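Long-range contacts in histidine acid phosphatase (Bifidobacterium longum subsp. infantis, PDB 6RXD), which probably removes phosphate groups from inositol hexakisphosphate and related inositol polyphosphates, as a zinc-binding member of the histidine acid phosphatase family: residues G7-S11 and A339-R343; T465-R469 and T491-T496; T484-D488 and Q511-I515. All coordinates share one frame; numbering follows the deposited sequence.

Contact 1: G7-S11 and A339-R343; sequences GRYYS and ADDAR
Tyr9 lays its ring flat against the first turn of helix 339-357, and the β-carbon of Arg343 sits over the middle of that ring. This is a CH-pi contact, with Arg343 CB 3.6 Å from the ring centroid and only 6° off its normal. The aliphatic chain of Arg343 continues past the ring: with CG anti to the backbone N (chi1 177°) and the chain extended beyond it, CG and CD pass near Tyr9 CE1 in the conformer described. Close packing continues along the inner part of the tyrosine. Its CB rests on the methyl of Ala342 (Tyr9 CB to Ala342 CB 3.9 Å), and its CD2 lies 3.3 Å from Ala339 O, a carbonyl that already accepts the helical bond from Arg343 N. Ala342 and Ala339 are buried, and the small methyls let the ring come close to the helix.

Toward solvent the contact thins out. The phenol oxygen of Tyr9 remains 4.5 Å from Asp340 OD1, and Arg8, an exposed residue, borders the patch with its NE 3.6 Å from Ala339 CB. The CG of Arg8 also covers the rim of the second face of the Tyr9 ring, leaving the tyrosine between two arginine chains. Behind it, Tyr312 and Tyr309 of helix 301-317 hydrogen-bond to the carbonyls of Arg8 and Tyr9.

No hydrogen bond joins the two segments, and both arginines meet the ring through carbon atoms; the N-terminal tail is thus held on this helix by dispersion and shape, with its polar ties made to other residues.

Contact 2: T465-R469 and T491-T496; sequences TPIVR and TWYKLT
Thr465 meets the second segment through its methyl, which lies 3.7 Å from Thr496 OG1 and also touches Lys494 CB, while its hydroxyl shares a water with Lys494 NZ. The ammonium group also binds the carbonyls of Asp512 and Arg514. Pro466 O accepts a bond from Leu495 N (2.9 Å), at the start of helix 495-501, where Lys494 is the N-cap residue. Ile467 and Lys494 form an antiparallel non-hydrogen-bonded pair; the isoleucine CD1 reaches Trp492 CE3 at 3.8 Å. Val468 and Tyr493 follow as the hydrogen-bonded pair, with Val468 N to Tyr493 O 2.7 Å and Tyr493 N to Val468 O 2.8 Å. Arg469 then folds over the indole: its CB lies 3.4 Å from the centroid of the six-membered ring of Trp492, 7° off the normal. Bends at chi2 and chi3 bring the guanidinium round to place Trp492 CZ2 over its centre, the planes 46° apart, and salt bridges to Asp449 and Glu476 fix the charged end.

Strand 467-472 thus lies between the short strand 493-494 and strand 445-453 in the mixed sheet, while Leu495 packs on helix 372-386 and Val468 on Leu498 of helix 495-501.

Contact 3: T484-D488 and Q511-I515; sequences TPVAD and QDARI
The guanidinium of Arg514 lies between two layers of the 484-488 loop. The Thr484 methyl covers one face, CG2 standing 3.5 Å above the plane toward the rim, and the backbone N of Asp488 lies over the opposite face. Near the plane, at the edge, Pro485 O receives a bond from Arg514 NH1 (2.9 Å). That bond is not straight, with 144° at the hydrogen, and the donor sits above the carbonyl plane, away from the lone pairs. Arg514 NH2 makes a salt bridge with Asp488 OD1 at 3.2 Å; the carboxylate is turned 68° from the guanidinium, so the two groups do not form a flat, two-bonded pair. With CG beside the backbone N and a further bend at chi2, the arginine chain curls back over the loop, its CD passing close to Pro485 O.

Beyond the arginine, the backbones join. Ile515 N donates to Val486 O (3.0 Å) in the carbonyl plane, on a lone pair, and the same oxygen accepts a hydrogen bond from a water that also donates to Ile515 O of the C-terminal carboxylate. A second water bridges Thr484 O and Ala513 O. The apolar share comes from Val486 CB against Ile515 CG2 (3.7 Å) and from the Ala513 methyl, packed on Thr484 CB at 3.8 Å. Thr484 turns its hydroxyl to Thr508, and the Ile515 side chain also packs on Lys494 of strand 493-494.

The last residues of the chain are therefore fastened to this loop by one direct backbone bond, two water bridges and a single arginine. Its charge is met by Asp488 and by a backbone carbonyl, and the exposed position of that aspartate probably weakens the electrostatic part through solvent screening.

Contact 1 stands apart from the other two: its centre is about 39 Å from that of contact 2 and about 42 Å from that of contact 3, and it joins the N-terminal tail to helix 339-357. Contacts 2 and 3 lie together at the C-terminal end of the chain, centres about 9 Å apart. They touch through Trp492 O and Val486 N, probably hydrogen-bonded. Along the chain contact 1 closes first; the segments of contacts 2 and 3 then alternate, 465-469, 484-488, 491-496 and 511-515. The two chain ends are thus secured separately, one on a helix and the other beside strand 493-494 of the mixed sheet.

Contact 1: G7-S11 and A339-R343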
# COMPACT_ATOMS: atom_id res chain seq x y z
N GLY A 7 18.86 0.73 -3.10
CA GLY A 7 17.48 0.69 -3.56
C GLY A 7 17.35 0.04 -4.92
O GLY A 7 18.37 -0.05 -5.61
N ARG A 8 16.14 -0.46 -5.25
CA ARG A 8 15.68 -0.85 -6.61
C ARG A 8 14.77 -2.07 -6.75
O ARG A 8 15.03 -3.14 -6.20
CB ARG A 8 16.81 -1.10 -7.57
CG ARG A 8 16.97 -0.09 -8.67
CD ARG A 8 18.10 -0.59 -9.52
NE ARG A 8 18.83 -1.62 -8.80
CZ ARG A 8 19.95 -1.41 -8.10
NH1 ARG A 8 20.47 -0.19 -8.04
NH2 ARG A 8 20.54 -2.41 -7.46
N TYR A 9 13.75 -1.90 -7.58
CA TYR A 9 12.78 -2.94 -7.88
C TYR A 9 12.20 -3.57 -6.63
O TYR A 9 12.23 -4.78 -6.44
CB TYR A 9 13.38 -3.98 -8.82
CG TYR A 9 14.07 -3.33 -9.98
CD1 TYR A 9 13.36 -2.57 -10.90
CD2 TYR A 9 15.44 -3.46 -10.16
CE1 TYR A 9 14.00 -1.95 -11.97
CE2 TYR A 9 16.08 -2.86 -11.23
CZ TYR A 9 15.35 -2.11 -12.13
OH TYR A 9 16.00 -1.51 -13.19
N TYR A 10 11.66 -2.71 -5.77
CA TYR A 10 11.01 -3.14 -4.55
C TYR A 10 9.53 -3.43 -4.73
O TYR A 10 8.88 -3.88 -3.79
CB TYR A 10 11.15 -2.06 -3.48
CG TYR A 10 12.55 -1.80 -2.97
CD1 TYR A 10 12.96 -0.50 -2.68
CD2 TYR A 10 13.44 -2.84 -2.72
CE1 TYR A 10 14.23 -0.23 -2.18
CE2 TYR A 10 14.73 -2.58 -2.22
CZ TYR A 10 15.10 -1.28 -1.95
OH TYR A 10 16.35 -1.01 -1.44
N SER A 11 8.98 -3.15 -5.92
CA SER A 11 7.55 -3.38 -6.16
C SER A 11 6.74 -2.62 -5.10
O SER A 11 7.17 -1.56 -4.65
CB SER A 11 7.24 -4.88 -6.17
OG SER A 11 5.85 -5.16 -6.35
N ALA A 339 20.50 -7.03 -10.60
CA ALA A 339 19.43 -6.06 -10.40
C ALA A 339 18.34 -6.27 -11.45
O ALA A 339 17.16 -6.07 -11.19
CB ALA A 339 19.96 -4.64 -10.46
N ASP A 340 18.76 -6.68 -12.64
CA ASP A 340 17.79 -6.97 -13.70
C ASP A 340 16.95 -8.20 -13.36
O ASP A 340 15.83 -8.35 -13.85
CB ASP A 340 18.49 -7.13 -15.05
CG ASP A 340 18.83 -5.80 -15.68
OD1 ASP A 340 18.21 -4.78 -15.31
OD2 ASP A 340 19.72 -5.77 -16.56
N ASP A 341 17.49 -9.08 -12.53
CA ASP A 341 16.69 -10.20 -12.05
C ASP A 341 15.62 -9.67 -11.10
O ASP A 341 14.47 -10.10 -11.18
CB ASP A 341 17.56 -11.25 -11.36
CG ASP A 341 18.53 -11.94 -12.31
OD1 ASP A 341 18.25 -12.03 -13.52
OD2 ASP A 341 19.58 -12.40 -11.82
N ALA A 342 16.00 -8.76 -10.20
CA ALA A 342 15.02 -8.13 -9.31
C ALA A 342 13.88 -7.50 -10.11
O ALA A 342 12.71 -7.57 -9.71
CB ALA A 342 15.68 -7.06 -8.41
N ARG A 343 14.21 -6.88 -11.24
CA ARG A 343 13.21 -6.25 -12.08
C ARG A 343 12.22 -7.30 -12.62
O ARG A 343 11.03 -7.05 -12.69
CB ARG A 343 13.90 -5.49 -13.22
CG ARG A 343 12.97 -4.83 -14.23
CD ARG A 343 13.79 -4.23 -15.38
NE ARG A 343 12.95 -3.63 -16.40
CZ ARG A 343 12.43 -4.30 -17.42
NH1 ARG A 343 11.67 -3.68 -18.31
NH2 ARG A 343 12.69 -5.60 -17.56

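Contact 2: T465-R469 and T491-T496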
# COMPACT_ATOMS: atom_id res chain seq x y z
N THR A 465 -18.62 28.40 -5.53
CA THR A 465 -18.30 26.98 -5.51
C THR A 465 -16.94 26.75 -4.87
O THR A 465 -15.97 27.42 -5.23
CB THR A 465 -18.28 26.45 -6.94
OG1 THR A 465 -19.56 26.68 -7.55
CG2 THR A 465 -17.95 24.96 -6.98
N PRO A 466 -16.84 25.78 -3.94
CA PRO A 466 -15.55 25.44 -3.32
C PRO A 466 -14.59 24.85 -4.35
O PRO A 466 -15.02 24.36 -5.38
CB PRO A 466 -15.92 24.35 -2.30
CG PRO A 466 -17.41 24.50 -2.08
CD PRO A 466 -17.95 24.98 -3.38
N ILE A 467 -13.29 24.91 -4.06
CA ILE A 467 -12.30 24.41 -5.00
C ILE A 467 -11.37 23.42 -4.31
O ILE A 467 -11.20 23.44 -3.09
CB ILE A 467 -11.49 25.56 -5.63
CG1 ILE A 467 -10.77 26.37 -4.55
CG2 ILE A 467 -12.41 26.46 -6.47
CD1 ILE A 467 -9.78 27.38 -5.13
N VAL A 468 -10.79 22.51 -5.10
CA VAL A 468 -10.10 21.37 -4.53
C VAL A 468 -8.78 21.13 -5.25
O VAL A 468 -8.70 21.29 -6.47
CB VAL A 468 -10.98 20.09 -4.71
CG1 VAL A 468 -10.34 18.86 -4.05
CG2 VAL A 468 -12.40 20.31 -4.15
N ARG A 469 -7.76 20.72 -4.50
CA ARG A 469 -6.44 20.43 -5.05
C ARG A 469 -5.97 19.09 -4.48
O ARG A 469 -6.19 18.83 -3.31
CB ARG A 469 -5.47 21.56 -4.64
CG ARG A 469 -4.01 21.37 -5.01
CD ARG A 469 -3.20 20.69 -3.89
NE ARG A 469 -3.14 21.43 -2.62
CZ ARG A 469 -2.45 22.55 -2.42
NH1 ARG A 469 -1.79 23.10 -3.42
NH2 ARG A 469 -2.44 23.13 -1.23
N THR A 491 -3.95 23.92 -10.71
CA THR A 491 -4.22 22.56 -10.24
C THR A 491 -5.39 22.53 -9.26
O THR A 491 -5.60 21.53 -8.57
CB THR A 491 -2.99 21.95 -9.54
OG1 THR A 491 -2.50 22.87 -8.56
CG2 THR A 491 -1.89 21.66 -10.55
N TRP A 492 -6.14 23.63 -9.19
CA TRP A 492 -7.35 23.69 -8.38
C TRP A 492 -8.57 23.47 -9.28
O TRP A 492 -8.62 23.96 -10.40
CB TRP A 492 -7.46 25.04 -7.67
CG TRP A 492 -6.35 25.24 -6.69
CD1 TRP A 492 -5.08 25.68 -6.96
CD2 TRP A 492 -6.40 24.99 -5.28
NE1 TRP A 492 -4.34 25.71 -5.81
CE2 TRP A 492 -5.12 25.29 -4.76
CE3 TRP A 492 -7.40 24.53 -4.41
CZ2 TRP A 492 -4.81 25.16 -3.40
CZ3 TRP A 492 -7.09 24.40 -3.06
CH2 TRP A 492 -5.81 24.71 -2.57
N TYR A 493 -9.56 22.74 -8.75
CA TYR A 493 -10.77 22.37 -9.50
C TYR A 493 -12.02 22.65 -8.68
O TYR A 493 -12.05 22.36 -7.47
CB TYR A 493 -10.74 20.88 -9.80
CG TYR A 493 -9.61 20.44 -10.68
CD1 TYR A 493 -9.84 20.16 -12.02
CD2 TYR A 493 -8.31 20.33 -10.19
CE1 TYR A 493 -8.80 19.75 -12.85
CE2 TYR A 493 -7.26 19.91 -11.02
CZ TYR A 493 -7.52 19.63 -12.34
OH TYR A 493 -6.50 19.21 -13.16
N LYS A 494 -13.06 23.14 -9.34
CA LYS A 494 -14.34 23.34 -8.67
C LYS A 494 -14.92 22.01 -8.20
O LYS A 494 -14.78 20.98 -8.87
CB LYS A 494 -15.35 23.98 -9.61
CG LYS A 494 -15.17 25.47 -9.83
CD LYS A 494 -16.41 26.03 -10.53
CE LYS A 494 -16.26 27.53 -10.82
NZ LYS A 494 -17.44 28.07 -11.58
N LEU A 495 -15.57 22.04 -7.04
CA LEU A 495 -16.23 20.85 -6.51
C LEU A 495 -17.30 20.34 -7.48
O LEU A 495 -17.46 19.13 -7.66
CB LEU A 495 -16.86 21.16 -5.15
CG LEU A 495 -17.60 20.01 -4.46
CD1 LEU A 495 -16.67 18.87 -4.13
CD2 LEU A 495 -18.28 20.53 -3.20
N THR A 496 -18.02 21.26 -8.10
CA THR A 496 -19.03 20.88 -9.09
C THR A 496 -18.38 20.11 -10.24
O THR A 496 -18.94 19.13 -10.74
CB THR A 496 -19.76 22.11 -9.65
OG1 THR A 496 -18.79 23.09 -10.05
CG2 THR A 496 -20.68 22.73 -8.59
O HOH W 1 -19.68 27.49 -10.17

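Contact 3: T484-D488 and Q511-I515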
# COMPACT_ATOMS: atom_id res chain seq x y z
N THR A 484 -11.54 19.84 -15.91
CA THR A 484 -11.11 21.20 -16.24
C THR A 484 -10.87 21.99 -14.96
O THR A 484 -11.78 22.10 -14.15
CB THR A 484 -12.21 21.94 -17.03
OG1 THR A 484 -12.48 21.24 -18.24
CG2 THR A 484 -11.78 23.37 -17.35
N PRO A 485 -9.65 22.53 -14.77
CA PRO A 485 -9.40 23.29 -13.54
C PRO A 485 -10.02 24.68 -13.56
O PRO A 485 -10.64 25.07 -14.55
CB PRO A 485 -7.86 23.38 -13.47
CG PRO A 485 -7.38 23.09 -14.85
CD PRO A 485 -8.42 22.20 -15.50
N VAL A 486 -9.85 25.43 -12.48
CA VAL A 486 -10.56 26.70 -12.34
C VAL A 486 -10.04 27.79 -13.26
O VAL A 486 -10.71 28.80 -13.50
CB VAL A 486 -10.49 27.22 -10.90
CG1 VAL A 486 -11.14 26.22 -9.95
CG2 VAL A 486 -9.03 27.50 -10.50
N ALA A 487 -8.83 27.60 -13.77
CA ALA A 487 -8.21 28.56 -14.68
C ALA A 487 -7.09 27.86 -15.42
O ALA A 487 -6.61 26.82 -14.96
CB ALA A 487 -7.65 29.75 -13.89
N ASP A 488 -6.66 28.42 -16.54
CA ASP A 488 -5.46 27.88 -17.18
C ASP A 488 -4.31 27.92 -16.18
O ASP A 488 -4.21 28.85 -15.38
CB ASP A 488 -5.08 28.71 -18.41
CG ASP A 488 -6.17 28.75 -19.45
OD1 ASP A 488 -6.50 27.69 -20.02
OD2 ASP A 488 -6.66 29.86 -19.72
N GLN A 511 -16.81 25.49 -19.65
CA GLN A 511 -16.70 26.88 -19.21
C GLN A 511 -17.23 27.08 -17.79
O GLN A 511 -16.73 27.93 -17.05
CB GLN A 511 -17.42 27.81 -20.18
CG GLN A 511 -17.09 29.28 -19.97
CD GLN A 511 -15.60 29.57 -20.10
OE1 GLN A 511 -14.92 29.00 -20.95
NE2 GLN A 511 -15.09 30.45 -19.25
N ASP A 512 -18.22 26.29 -17.39
CA ASP A 512 -18.76 26.41 -16.04
C ASP A 512 -17.81 25.91 -14.95
O ASP A 512 -18.06 26.11 -13.77
CB ASP A 512 -20.12 25.71 -15.93
CG ASP A 512 -21.23 26.46 -16.63
OD1 ASP A 512 -21.00 27.63 -17.04
OD2 ASP A 512 -22.33 25.90 -16.76
N ALA A 513 -16.72 25.26 -15.36
CA ALA A 513 -15.69 24.82 -14.42
C ALA A 513 -14.76 25.97 -14.04
O ALA A 513 -14.04 25.89 -13.06
CB ALA A 513 -14.89 23.65 -15.01
N ARG A 514 -14.76 27.04 -14.84
CA ARG A 514 -13.82 28.14 -14.61
C ARG A 514 -14.36 29.10 -13.55
O ARG A 514 -15.56 29.34 -13.48
CB ARG A 514 -13.58 28.91 -15.91
CG ARG A 514 -13.10 28.04 -17.07
CD ARG A 514 -11.76 27.37 -16.77
NE ARG A 514 -11.03 27.11 -18.01
CZ ARG A 514 -9.86 26.47 -18.09
NH1 ARG A 514 -9.29 25.98 -17.00
NH2 ARG A 514 -9.28 26.32 -19.27
N ILE A 515 -13.47 29.66 -12.73
CA ILE A 515 -13.89 30.70 -11.80
C ILE A 515 -13.92 32.07 -12.49
O ILE A 515 -13.37 32.24 -13.58
CB ILE A 515 -13.00 30.79 -10.55
CG1 ILE A 515 -11.54 31.09 -10.92
CG2 ILE A 515 -13.11 29.54 -9.68
CD1 ILE A 515 -10.62 31.18 -9.72
OXT ILE A 515 -14.49 33.03 -11.96
O HOH W 2 -12.74 23.64 -12.07
O HOH W 3 -10.79 31.28 -14.48